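PDB 4N4B: GH62 arabinofuranosidase from Podospora anserina, which probably hydrolyses terminal non-reducing alpha-L-arabinofuranoside residues of xylan, as a secreted, calcium-binding beta-propeller enzyme of family 62. Local coordinates for residues Asp21-Thr24 / Thr25-Trp28; Val272-Gly276 / Asp277-Lys281. All blocks are in the same frame, centred on the assembly; numbering follows the deposited sequence.

Two local contacts illustrate how short stretches of chain pack against themselves beside a propeller blade. Contact 1 comes first in the sequence and runs into strand 28-30; contact 2 starts on strand 272-274 and turns into the loop that leads to strand 286-288. Their centres lie 19 Å apart, yet the two strands are neighbours in one mixed sheet, 272-274 being outermost and parallel to 28-30. They meet where W28 O and Q273 N, 2.9 Å apart, probably form a hydrogen bond. Strand 28-30 also pairs with the late strand 326-332, and this blade thus joins the two ends of the chain, as in the ring closure known from many propellers.

Contact 1: residues Asp21-Thr24 / Thr25-Trp28; sequences DLPT and TWQW
W26 reaches back to P23 and L22 because its CG stands anti to its own carbonyl carbon, beside the backbone N (chi1 -71°), which sends the indole toward the preceding residues. L22 has the same first torsion and then an extended second one (chi2 -178°), which carries its CD2 methyl to the benzene end of the indole. The principle illustrated is a proline laid against a tryptophan three residues later. P23 CG sits over one face of W26, 4.0 Å from the centroid of the five-membered ring and 18° off its normal, a clear CH-pi contact. The neighbouring P23 CD lies above the six-membered part, 3.7 Å from W26 CZ2. L22 works differently: its CD2 approaches the rim of the indole near the ring plane, 3.9 Å from W26 CH2. Face and rim are thereby held by consecutive residues, which probably limits how far the indole can rock. The chain bends sharply enough at T24 and T25 to bring P23 CB within 3.2 Å of T25 O. With an alanine in place of W26, the P23 ring and the L22 methyl would probably lose the surface they pack on, leaving a gap where the buried indole had been. Bonds from outside fix the bend itself: N264 ND2 donates to T24 O and N334 ND2 to T25 O. The W26 indole also stacks with H332 and its ring meets that of W266, and P23 too touches H332, fitting the turn against the end of strand 326-332 just before strand 28-30 begins.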
loop_
_atom_site.group_PDB
_atom_site.type_symbol
_atom_site.label_atom_id
_atom_site.label_comp_id
_atom_site.label_asym_id
_atom_site.label_seq_id
_atom_site.Cartn_x
_atom_site.Cartn_y
_atom_site.Cartn_z
ATOM N N ASP A 21 22.300 -3.708 1.506
ATOM C CA ASP A 21 21.906 -2.810 2.591
ATOM C C ASP A 21 20.562 -3.190 3.225
ATOM O O ASP A 21 19.991 -2.325 3.900
ATOM C CB ASP A 21 21.883 -1.396 2.074
ATOM C CG ASP A 21 23.310 -0.811 1.962
ATOM O OD1 ASP A 21 24.249 -1.284 2.642
ATOM O OD2 ASP A 21 23.472 0.147 1.246
ATOM N N LEU A 22 20.129 -4.411 3.028
ATOM C CA LEU A 22 18.935 -4.952 3.704
ATOM C C LEU A 22 19.347 -6.100 4.548
ATOM O O LEU A 22 20.057 -6.985 4.055
ATOM C CB LEU A 22 17.913 -5.476 2.728
ATOM C CG LEU A 22 17.223 -4.426 1.870
ATOM C CD1 LEU A 22 16.158 -5.048 0.927
ATOM C CD2 LEU A 22 16.536 -3.336 2.605
ATOM N N PRO A 23 18.859 -6.154 5.836
ATOM C CA PRO A 23 19.124 -7.353 6.645
ATOM C C PRO A 23 18.248 -8.495 6.166
ATOM O O PRO A 23 17.125 -8.309 5.600
ATOM C CB PRO A 23 18.831 -6.817 8.064
ATOM C CG PRO A 23 17.648 -5.871 7.817
ATOM C CD PRO A 23 17.945 -5.207 6.492
ATOM N N THR A 24 18.657 -9.721 6.459
ATOM C CA THR A 24 17.808 -10.874 6.302
ATOM C C THR A 24 16.803 -11.093 7.484
ATOM O O THR A 24 15.740 -11.702 7.274
ATOM C CB THR A 24 18.640 -12.141 6.025
ATOM O OG1 THR A 24 19.461 -12.384 7.152
ATOM C CG2 THR A 24 19.554 -11.900 4.855
ATOM N N THR A 25 17.114 -10.563 8.696
ATOM C CA THR A 25 16.117 -10.525 9.834
ATOM C C THR A 25 15.842 -9.048 10.143
ATOM O O THR A 25 16.636 -8.130 10.003
ATOM C CB THR A 25 16.609 -11.236 11.103
ATOM O OG1 THR A 25 17.490 -10.381 11.893
ATOM C CG2 THR A 25 17.130 -12.621 10.821
ATOM N N TRP A 26 14.595 -8.837 10.578
ATOM C CA TRP A 26 14.069 -7.491 10.765
ATOM C C TRP A 26 13.527 -7.330 12.192
ATOM O O TRP A 26 12.915 -8.232 12.726
ATOM C CB TRP A 26 12.854 -7.279 9.777
ATOM C CG TRP A 26 13.331 -7.176 8.340
ATOM C CD1 TRP A 26 13.870 -8.188 7.617
ATOM C CD2 TRP A 26 13.495 -5.981 7.592
ATOM N NE1 TRP A 26 14.292 -7.699 6.413
ATOM C CE2 TRP A 26 14.102 -6.368 6.356
ATOM C CE3 TRP A 26 13.187 -4.649 7.811
ATOM C CZ2 TRP A 26 14.410 -5.441 5.371
ATOM C CZ3 TRP A 26 13.449 -3.743 6.824
ATOM C CH2 TRP A 26 14.142 -4.141 5.624
ATOM N N GLN A 27 13.710 -6.116 12.698
ATOM C CA GLN A 27 13.199 -5.711 14.016
ATOM C C GLN A 27 12.650 -4.318 13.943
ATOM O O GLN A 27 13.227 -3.447 13.279
ATOM C CB GLN A 27 14.295 -5.775 15.097
ATOM C CG GLN A 27 15.052 -7.113 15.212
ATOM C CD GLN A 27 14.241 -8.320 15.648
ATOM O OE1 GLN A 27 14.536 -9.490 15.343
ATOM N NE2 GLN A 27 13.188 -8.035 16.311
ATOM N N TRP A 28 11.553 -4.073 14.666
ATOM C CA TRP A 28 10.790 -2.822 14.636
ATOM C C TRP A 28 10.384 -2.301 15.977
ATOM O O TRP A 28 10.162 -3.089 16.887
ATOM C CB TRP A 28 9.550 -3.032 13.805
ATOM C CG TRP A 28 9.689 -3.542 12.440
ATOM C CD1 TRP A 28 9.634 -4.853 12.095
ATOM C CD2 TRP A 28 9.824 -2.797 11.222
ATOM N NE1 TRP A 28 9.805 -4.993 10.725
ATOM C CE2 TRP A 28 9.843 -3.735 10.168
ATOM C CE3 TRP A 28 9.872 -1.410 10.923
ATOM C CZ2 TRP A 28 9.968 -3.321 8.841
ATOM C CZ3 TRP A 28 9.945 -1.016 9.610
ATOM C CH2 TRP A 28 10.030 -1.998 8.606
#

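Contact 2: residues Val272-Gly276 / Asp277-Lys281; sequences VQFDG and DVWTK
F274 presents one ring face to V278 and an edge to W279. Over the face lies V278 CA, 4.2 Å from the centroid of the F274 ring and 22° off its normal, a backbone CH-pi contact. At the edge, in the plane of the phenyl, is W279 NE1, 3.5 Å from F274 CE2. The two aromatic groups form an offset edge-to-face pair: the F274 ring and the five-membered ring of W279 have centroids 5.2 Å apart and planes at 85°. The indole in turn has T280 CG2 above the centre of one face. That methyl does double duty, since it also lies 3.9 Å from F274 CZ; T280 OG1 is anti to its backbone N (chi1 -176°), which leaves CG2 between N and the carbonyl carbon. V278 adds aliphatic cover through CG1, 3.9 Å from F274 CD1. The phenyl is thus bordered by three consecutive residues, a simple way for a turn to pack on the strand it has just left. The polar ends are satisfied beyond this contact: W279 NE1 donates to T31 O, while T280 OG1 is bonded to S282 O and M312 N. F274 and T280 both touch Y309, so the cluster also reaches strand 306-311 of the same sheet. T280 lies about 11 Å, side chain to side chain, from H285, a residue of the protein's calcium-binding site. The chain reversal after strand 272-274 is a turn, with an inverse gamma turn at V278, that folds back on the outermost strand of a beta-propeller blade.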
loop_
_atom_site.group_PDB
_atom_site.type_symbol
_atom_site.label_atom_id
_atom_site.label_comp_id
_atom_site.label_asym_id
_atom_site.label_seq_id
_atom_site.Cartn_x
_atom_site.Cartn_y
_atom_site.Cartn_z
ATOM N N VAL A 272 7.919 -6.901 16.324
ATOM C CA VAL A 272 7.505 -5.522 16.571
ATOM C C VAL A 272 7.356 -5.251 18.065
ATOM O O VAL A 272 6.594 -5.887 18.714
ATOM C CB VAL A 272 6.167 -5.190 15.838
ATOM C CG1 VAL A 272 5.671 -3.762 16.155
ATOM C CG2 VAL A 272 6.310 -5.344 14.341
ATOM N N GLN A 273 8.139 -4.306 18.565
ATOM C CA GLN A 273 8.110 -3.887 19.947
ATOM C C GLN A 273 7.290 -2.628 20.073
ATOM O O GLN A 273 7.483 -1.742 19.363
ATOM C CB GLN A 273 9.537 -3.607 20.402
ATOM C CG GLN A 273 9.674 -3.212 21.874
ATOM C CD GLN A 273 11.127 -3.039 22.262
ATOM O OE1 GLN A 273 11.652 -3.851 22.944
ATOM N NE2 GLN A 273 11.742 -2.030 21.808
ATOM N N PHE A 274 6.392 -2.611 21.039
ATOM C CA PHE A 274 5.585 -1.454 21.278
ATOM C C PHE A 274 6.157 -0.595 22.370
ATOM O O PHE A 274 6.583 -1.104 23.335
ATOM C CB PHE A 274 4.139 -1.892 21.570
ATOM C CG PHE A 274 3.442 -2.449 20.357
ATOM C CD1 PHE A 274 3.686 -3.720 19.943
ATOM C CD2 PHE A 274 2.621 -1.649 19.599
ATOM C CE1 PHE A 274 3.091 -4.201 18.816
ATOM C CE2 PHE A 274 2.025 -2.119 18.481
ATOM C CZ PHE A 274 2.258 -3.388 18.076
ATOM N N ASP A 275 6.187 0.706 22.095
ATOM C CA ASP A 275 6.686 1.725 23.026
ATOM C C ASP A 275 5.738 1.916 24.219
ATOM O O ASP A 275 6.160 2.048 25.339
ATOM C CB ASP A 275 7.031 3.031 22.280
ATOM C CG ASP A 275 8.544 3.115 21.805
ATOM O OD1 ASP A 275 9.413 2.230 22.127
ATOM O OD2 ASP A 275 8.828 4.117 21.123
ATOM N N GLY A 276 4.467 1.900 23.968
ATOM C CA GLY A 276 3.452 1.770 24.980
ATOM C C GLY A 276 2.648 0.474 24.908
ATOM O O GLY A 276 3.182 -0.556 24.714
ATOM N N ASP A 277 1.349 0.552 25.065
ATOM C CA ASP A 277 0.502 -0.628 25.021
ATOM C C ASP A 277 0.576 -1.436 23.701
ATOM O O ASP A 277 0.819 -0.905 22.676
ATOM C CB ASP A 277 -0.890 -0.244 25.506
ATOM C CG ASP A 277 -1.905 -0.251 24.492
ATOM O OD1 ASP A 277 -2.207 0.800 23.937
ATOM O OD2 ASP A 277 -2.529 -1.276 24.345
ATOM N N VAL A 278 0.430 -2.737 23.803
ATOM C CA VAL A 278 0.455 -3.582 22.632
ATOM C C VAL A 278 -0.966 -3.553 22.065
ATOM O O VAL A 278 -1.768 -4.343 22.393
ATOM C CB VAL A 278 0.914 -5.007 22.919
ATOM C CG1 VAL A 278 0.866 -5.825 21.658
ATOM C CG2 VAL A 278 2.345 -4.997 23.453
ATOM N N TRP A 279 -1.205 -2.614 21.181
ATOM C CA TRP A 279 -2.535 -2.284 20.716
ATOM C C TRP A 279 -3.092 -3.136 19.541
ATOM O O TRP A 279 -4.241 -3.148 19.304
ATOM C CB TRP A 279 -2.652 -0.798 20.431
ATOM C CG TRP A 279 -1.861 -0.274 19.256
ATOM C CD1 TRP A 279 -0.582 0.171 19.281
ATOM C CD2 TRP A 279 -2.301 -0.134 17.910
ATOM N NE1 TRP A 279 -0.203 0.584 18.031
ATOM C CE2 TRP A 279 -1.253 0.427 17.180
ATOM C CE3 TRP A 279 -3.490 -0.403 17.246
ATOM C CZ2 TRP A 279 -1.370 0.695 15.834
ATOM C CZ3 TRP A 279 -3.578 -0.127 15.923
ATOM C CH2 TRP A 279 -2.561 0.402 15.245
ATOM N N THR A 280 -2.182 -3.828 18.877
ATOM C CA THR A 280 -2.514 -4.691 17.766
ATOM C C THR A 280 -1.574 -5.907 17.757
ATOM O O THR A 280 -0.483 -5.796 18.166
ATOM C CB THR A 280 -2.458 -3.885 16.419
ATOM O OG1 THR A 280 -2.882 -4.722 15.371
ATOM C CG2 THR A 280 -1.064 -3.363 16.112
ATOM N N LYS A 281 -2.063 -7.030 17.250
ATOM C CA LYS A 281 -1.257 -8.197 16.906
ATOM C C LYS A 281 -1.094 -8.259 15.387
ATOM O O LYS A 281 0.007 -8.627 14.968
ATOM C CB LYS A 281 -1.849 -9.510 17.419
ATOM C CG LYS A 281 -1.646 -9.600 18.887
ATOM C CD LYS A 281 -2.153 -10.972 19.425
ATOM C CE LYS A 281 -2.116 -10.990 20.950
ATOM N NZ LYS A 281 -3.286 -11.714 21.534
#